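Local coordinates for protein alternansucrase (Leuconostoc mesenteroides, PDB 6HVG) that belongs to glycoside hydrolase family 70 and joins a large TIM-barrel-related enzyme body to repeats related to choline-binding and putative cell-wall-binding repeats, at residues Lys275-Asn289 against Asp301-Val315. Sequence-based numbering, arbitrary orientation.
Sequences KRIYFAPNTGNAVAN and DANGNQVKNAFSKDV
V315 meets N289 and Y278 at one end of the contact, with its CG2 methyl group doing most of the touching. That methyl lies 3.5 Å from CE1 of Y278, approaching the ring obliquely, and the two side chains cross at about a right angle; V287 CG2 adds a looser apolar touch, 4.1 Å from V315 CG2. N289 starts away from 301-315, but its CG stands anti to the backbone N (chi1 -153°), and this turns OD1 back to accept a hydrogen bond from V315 N at 3.0 Å. The donor sits 22° from the amide's carbonyl plane. An asparagine suits this buried place, because its amide oxygen gives the backbone N-H of V315 a partner there. Its ND2 lies over one face of the Y278 ring, toward the rim. The contact is consistent with successive beta-hairpins of a choline-binding-type repeat region: strand 296-300 leads into the type I turn D301-G304, which brings G304 beside I277 and A302 beside V287. At that turn R276 N donates to G304 O (3.1 Å), while the R276 guanidinium leads off to D271 and E291. I277 lays CG1 against G304 CA; glycine suits the last position of the turn, where phi is positive (89°). The extended chain of K275 runs past the turn with CD near the carbonyl O of N303, and crosses the side chain of N305 obliquely. Small A288 sits between the two limbs of 301-315, its CB methyl 3.7 Å from S312 OG.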
loop_
_atom_site.group_PDB
_atom_site.type_symbol
_atom_site.label_atom_id
_atom_site.label_comp_id
_atom_site.label_asym_id
_atom_site.label_seq_id
_atom_site.Cartn_x
_atom_site.Cartn_y
_atom_site.Cartn_z
ATOM N N LYS A 275 56.732 -11.998 4.792
ATOM C CA LYS A 275 55.426 -12.610 5.013
ATOM C C LYS A 275 54.533 -12.597 3.763
ATOM O O LYS A 275 54.843 -11.990 2.720
ATOM C CB LYS A 275 54.714 -11.849 6.156
ATOM C CG LYS A 275 55.695 -11.364 7.229
ATOM C CD LYS A 275 55.110 -11.165 8.606
ATOM C CE LYS A 275 56.185 -10.655 9.564
ATOM N NZ LYS A 275 55.721 -10.713 10.980
ATOM N N ARG A 276 53.409 -13.282 3.910
ATOM C CA ARG A 276 52.368 -13.385 2.884
ATOM C C ARG A 276 50.991 -13.063 3.461
ATOM O O ARG A 276 50.530 -13.786 4.316
ATOM C CB ARG A 276 52.364 -14.816 2.362
ATOM C CG ARG A 276 51.359 -15.097 1.250
ATOM C CD ARG A 276 51.730 -16.386 0.543
ATOM N NE ARG A 276 50.823 -16.703 -0.557
ATOM C CZ ARG A 276 50.882 -16.172 -1.770
ATOM N NH1 ARG A 276 51.800 -15.261 -2.078
ATOM N NH2 ARG A 276 50.005 -16.555 -2.685
ATOM N N ILE A 277 50.361 -11.974 3.022
ATOM C CA ILE A 277 49.126 -11.511 3.634
ATOM C C ILE A 277 47.977 -11.461 2.642
ATOM O O ILE A 277 48.141 -10.981 1.529
ATOM C CB ILE A 277 49.300 -10.061 4.138
ATOM C CG1 ILE A 277 50.463 -9.950 5.120
ATOM C CG2 ILE A 277 48.030 -9.534 4.806
ATOM C CD1 ILE A 277 50.976 -8.538 5.318
ATOM N N TYR A 278 46.799 -11.875 3.069
ATOM C CA TYR A 278 45.639 -11.793 2.214
ATOM C C TYR A 278 44.929 -10.498 2.541
ATOM O O TYR A 278 44.836 -10.104 3.713
ATOM C CB TYR A 278 44.704 -12.972 2.435
ATOM C CG TYR A 278 43.622 -13.071 1.398
ATOM C CD1 TYR A 278 42.377 -12.446 1.563
ATOM C CD2 TYR A 278 43.845 -13.782 0.240
ATOM C CE1 TYR A 278 41.390 -12.557 0.586
ATOM C CE2 TYR A 278 42.873 -13.892 -0.742
ATOM C CZ TYR A 278 41.650 -13.293 -0.557
ATOM O OH TYR A 278 40.702 -13.424 -1.524
ATOM N N PHE A 279 44.430 -9.836 1.504
ATOM C CA PHE A 279 43.697 -8.597 1.678
ATOM C C PHE A 279 42.285 -8.754 1.179
ATOM O O PHE A 279 42.064 -9.336 0.116
ATOM C CB PHE A 279 44.395 -7.466 0.940
ATOM C CG PHE A 279 45.761 -7.174 1.469
ATOM C CD1 PHE A 279 45.919 -6.268 2.490
ATOM C CD2 PHE A 279 46.881 -7.830 0.971
ATOM C CE1 PHE A 279 47.165 -6.009 3.009
ATOM C CE2 PHE A 279 48.142 -7.570 1.482
ATOM C CZ PHE A 279 48.282 -6.659 2.513
ATOM N N ALA A 280 41.330 -8.222 1.936
ATOM C CA ALA A 280 39.911 -8.455 1.681
ATOM C C ALA A 280 39.379 -7.864 0.359
ATOM O O ALA A 280 39.910 -6.873 -0.138
ATOM C CB ALA A 280 39.101 -7.919 2.839
ATOM N N PRO A 281 38.336 -8.493 -0.216
ATOM C CA PRO A 281 37.804 -8.121 -1.520
ATOM C C PRO A 281 37.300 -6.707 -1.695
ATOM O O PRO A 281 37.479 -6.132 -2.785
ATOM C CB PRO A 281 36.624 -9.075 -1.695
ATOM C CG PRO A 281 37.064 -10.305 -1.008
ATOM C CD PRO A 281 37.919 -9.863 0.146
ATOM N N ASN A 282 36.640 -6.148 -0.693
ATOM C CA ASN A 282 36.125 -4.779 -0.859
ATOM C C ASN A 282 36.842 -3.735 -0.028
ATOM O O ASN A 282 37.157 -2.659 -0.517
ATOM C CB ASN A 282 34.617 -4.740 -0.606
ATOM C CG ASN A 282 33.850 -5.565 -1.619
ATOM O OD1 ASN A 282 34.239 -5.646 -2.777
ATOM N ND2 ASN A 282 32.785 -6.223 -1.174
ATOM N N THR A 283 37.120 -4.070 1.222
ATOM C CA THR A 283 37.813 -3.154 2.104
ATOM C C THR A 283 39.289 -3.093 1.764
ATOM O O THR A 283 39.905 -2.024 1.826
ATOM C CB THR A 283 37.687 -3.582 3.578
ATOM O OG1 THR A 283 38.428 -4.784 3.787
ATOM C CG2 THR A 283 36.225 -3.824 3.973
ATOM N N GLY A 284 39.856 -4.240 1.407
ATOM C CA GLY A 284 41.294 -4.338 1.207
ATOM C C GLY A 284 42.045 -4.521 2.501
ATOM O O GLY A 284 43.250 -4.411 2.511
ATOM N N ASN A 285 41.339 -4.834 3.591
ATOM C CA ASN A 285 41.973 -4.986 4.902
ATOM C C ASN A 285 42.570 -6.375 5.101
ATOM O O ASN A 285 42.054 -7.368 4.581
ATOM C CB ASN A 285 40.953 -4.704 6.005
ATOM C CG ASN A 285 40.338 -3.319 5.900
ATOM O OD1 ASN A 285 40.925 -2.398 5.346
ATOM N ND2 ASN A 285 39.160 -3.160 6.452
ATOM N N ALA A 286 43.682 -6.433 5.833
ATOM C CA ALA A 286 44.354 -7.696 6.109
ATOM C C ALA A 286 43.462 -8.605 6.934
ATOM O O ALA A 286 42.844 -8.153 7.891
ATOM C CB ALA A 286 45.665 -7.456 6.835
ATOM N N VAL A 287 43.397 -9.873 6.535
ATOM C CA VAL A 287 42.580 -10.863 7.205
ATOM C C VAL A 287 43.202 -12.227 7.049
ATOM O O VAL A 287 43.946 -12.491 6.104
ATOM C CB VAL A 287 41.157 -10.920 6.645
ATOM C CG1 VAL A 287 40.389 -9.659 6.992
ATOM C CG2 VAL A 287 41.183 -11.148 5.130
ATOM N N ALA A 288 42.888 -13.092 7.998
ATOM C CA ALA A 288 43.324 -14.458 7.933
ATOM C C ALA A 288 42.659 -15.122 6.718
ATOM O O ALA A 288 41.480 -14.878 6.393
ATOM C CB ALA A 288 42.970 -15.202 9.216
ATOM N N ASN A 289 43.425 -15.971 6.053
ATOM C CA ASN A 289 42.914 -16.707 4.924
ATOM C C ASN A 289 43.682 -17.991 4.754
ATOM O O ASN A 289 44.789 -18.175 5.287
ATOM C CB ASN A 289 43.009 -15.867 3.648
ATOM C CG ASN A 289 41.966 -16.234 2.609
ATOM O OD1 ASN A 289 40.851 -16.638 2.946
ATOM N ND2 ASN A 289 42.323 -16.107 1.342
ATOM N N ASP A 301 47.558 -16.106 8.747
ATOM C CA ASP A 301 46.906 -15.174 9.671
ATOM C C ASP A 301 46.872 -13.728 9.123
ATOM O O ASP A 301 47.188 -13.481 7.948
ATOM C CB ASP A 301 47.483 -15.270 11.104
ATOM C CG ASP A 301 48.856 -14.668 11.250
ATOM O OD1 ASP A 301 49.137 -13.639 10.603
ATOM O OD2 ASP A 301 49.647 -15.205 12.067
ATOM N N ALA A 302 46.433 -12.792 9.961
ATOM C CA ALA A 302 46.295 -11.389 9.571
ATOM C C ALA A 302 47.669 -10.715 9.355
ATOM O O ALA A 302 47.796 -9.775 8.561
ATOM C CB ALA A 302 45.485 -10.623 10.614
ATOM N N ASN A 303 48.682 -11.189 10.058
ATOM C CA ASN A 303 50.048 -10.658 9.912
ATOM C C ASN A 303 50.846 -11.227 8.729
ATOM O O ASN A 303 51.972 -10.788 8.465
ATOM C CB ASN A 303 50.839 -10.897 11.206
ATOM C CG ASN A 303 50.293 -10.111 12.385
ATOM O OD1 ASN A 303 49.600 -9.106 12.222
ATOM N ND2 ASN A 303 50.613 -10.567 13.587
ATOM N N GLY A 304 50.274 -12.197 8.022
ATOM C CA GLY A 304 50.971 -12.849 6.912
ATOM C C GLY A 304 51.794 -14.057 7.312
ATOM O O GLY A 304 52.431 -14.685 6.466
ATOM N N ASN A 305 51.789 -14.381 8.603
ATOM C CA ASN A 305 52.469 -15.576 9.111
ATOM C C ASN A 305 51.580 -16.812 9.041
ATOM O O ASN A 305 50.365 -16.748 9.332
ATOM C CB ASN A 305 52.907 -15.367 10.569
ATOM C CG ASN A 305 54.083 -14.407 10.694
ATOM O OD1 ASN A 305 55.036 -14.493 9.918
ATOM N ND2 ASN A 305 54.030 -13.501 11.673
ATOM N N GLN A 306 52.200 -17.938 8.689
ATOM C CA GLN A 306 51.488 -19.203 8.668
ATOM C C GLN A 306 51.036 -19.561 10.079
ATOM O O GLN A 306 51.681 -19.165 11.056
ATOM C CB GLN A 306 52.350 -20.321 8.103
ATOM C CG GLN A 306 51.552 -21.578 7.785
ATOM C CD GLN A 306 52.358 -22.648 7.069
ATOM O OE1 GLN A 306 53.525 -22.450 6.722
ATOM N NE2 GLN A 306 51.731 -23.796 6.842
ATOM N N VAL A 307 49.908 -20.284 10.179
ATOM C CA VAL A 307 49.340 -20.664 11.484
ATOM C C VAL A 307 49.703 -22.111 11.815
ATOM O O VAL A 307 49.489 -23.035 11.020
ATOM C CB VAL A 307 47.808 -20.427 11.600
ATOM C CG1 VAL A 307 47.432 -19.030 11.154
ATOM C CG2 VAL A 307 47.024 -21.443 10.798
ATOM N N LYS A 308 50.276 -22.269 13.000
ATOM C CA LYS A 308 50.730 -23.545 13.501
ATOM C C LYS A 308 50.141 -23.682 14.898
ATOM O O LYS A 308 50.175 -22.736 15.687
ATOM C CB LYS A 308 52.262 -23.594 13.536
ATOM N N ASN A 309 49.585 -24.858 15.189
ATOM C CA ASN A 309 48.996 -25.155 16.499
ATOM C C ASN A 309 48.010 -24.084 16.908
ATOM O O ASN A 309 48.239 -23.396 17.871
ATOM C CB ASN A 309 50.089 -25.337 17.557
ATOM C CG ASN A 309 51.078 -26.427 17.178
ATOM O OD1 ASN A 309 50.717 -27.596 17.046
ATOM N ND2 ASN A 309 52.329 -26.040 16.991
ATOM N N ALA A 310 46.920 -23.956 16.151
ATOM C CA ALA A 310 45.904 -22.942 16.408
ATOM C C ALA A 310 44.714 -23.028 15.451
ATOM O O ALA A 310 44.785 -23.650 14.379
ATOM C CB ALA A 310 46.532 -21.552 16.312
ATOM N N PHE A 311 43.640 -22.348 15.863
ATOM C CA PHE A 311 42.469 -22.113 15.047
ATOM C C PHE A 311 42.695 -20.858 14.201
ATOM O O PHE A 311 43.159 -19.843 14.711
ATOM C CB PHE A 311 41.236 -21.838 15.914
ATOM C CG PHE A 311 40.675 -23.038 16.590
ATOM C CD1 PHE A 311 40.906 -23.257 17.939
ATOM C CD2 PHE A 311 39.888 -23.943 15.888
ATOM C CE1 PHE A 311 40.375 -24.358 18.575
ATOM C CE2 PHE A 311 39.353 -25.061 16.525
ATOM C CZ PHE A 311 39.601 -25.267 17.870
ATOM N N SER A 312 42.307 -20.916 12.927
ATOM C CA SER A 312 42.365 -19.751 12.021
ATOM C C SER A 312 41.248 -19.834 10.991
ATOM O O SER A 312 40.922 -20.922 10.517
ATOM C CB SER A 312 43.718 -19.653 11.292
ATOM O OG SER A 312 43.635 -18.736 10.210
ATOM N N LYS A 313 40.672 -18.696 10.630
ATOM C CA LYS A 313 39.603 -18.690 9.639
ATOM C C LYS A 313 40.057 -18.532 8.171
ATOM O O LYS A 313 41.253 -18.326 7.875
ATOM C CB LYS A 313 38.647 -17.555 9.948
ATOM C CG LYS A 313 37.934 -17.633 11.268
ATOM C CD LYS A 313 36.706 -16.734 11.231
ATOM C CE LYS A 313 36.126 -16.516 12.613
ATOM N NZ LYS A 313 34.722 -16.033 12.516
ATOM N N ASP A 314 39.071 -18.636 7.272
ATOM C CA ASP A 314 39.186 -18.163 5.892
ATOM C C ASP A 314 38.146 -17.054 5.592
ATOM O O ASP A 314 37.217 -16.823 6.364
ATOM C CB ASP A 314 39.101 -19.355 4.891
ATOM C CG ASP A 314 37.704 -19.989 4.779
ATOM O OD1 ASP A 314 37.609 -21.090 4.204
ATOM O OD2 ASP A 314 36.704 -19.409 5.232
ATOM N N VAL A 315 38.302 -16.387 4.456
ATOM C CA VAL A 315 37.448 -15.251 4.109
ATOM C C VAL A 315 35.959 -15.583 4.149
ATOM O O VAL A 315 35.140 -14.753 4.534
ATOM C CB VAL A 315 37.875 -14.662 2.731
ATOM C CG1 VAL A 315 36.773 -13.835 2.058
ATOM C CG2 VAL A 315 39.145 -13.858 2.909
#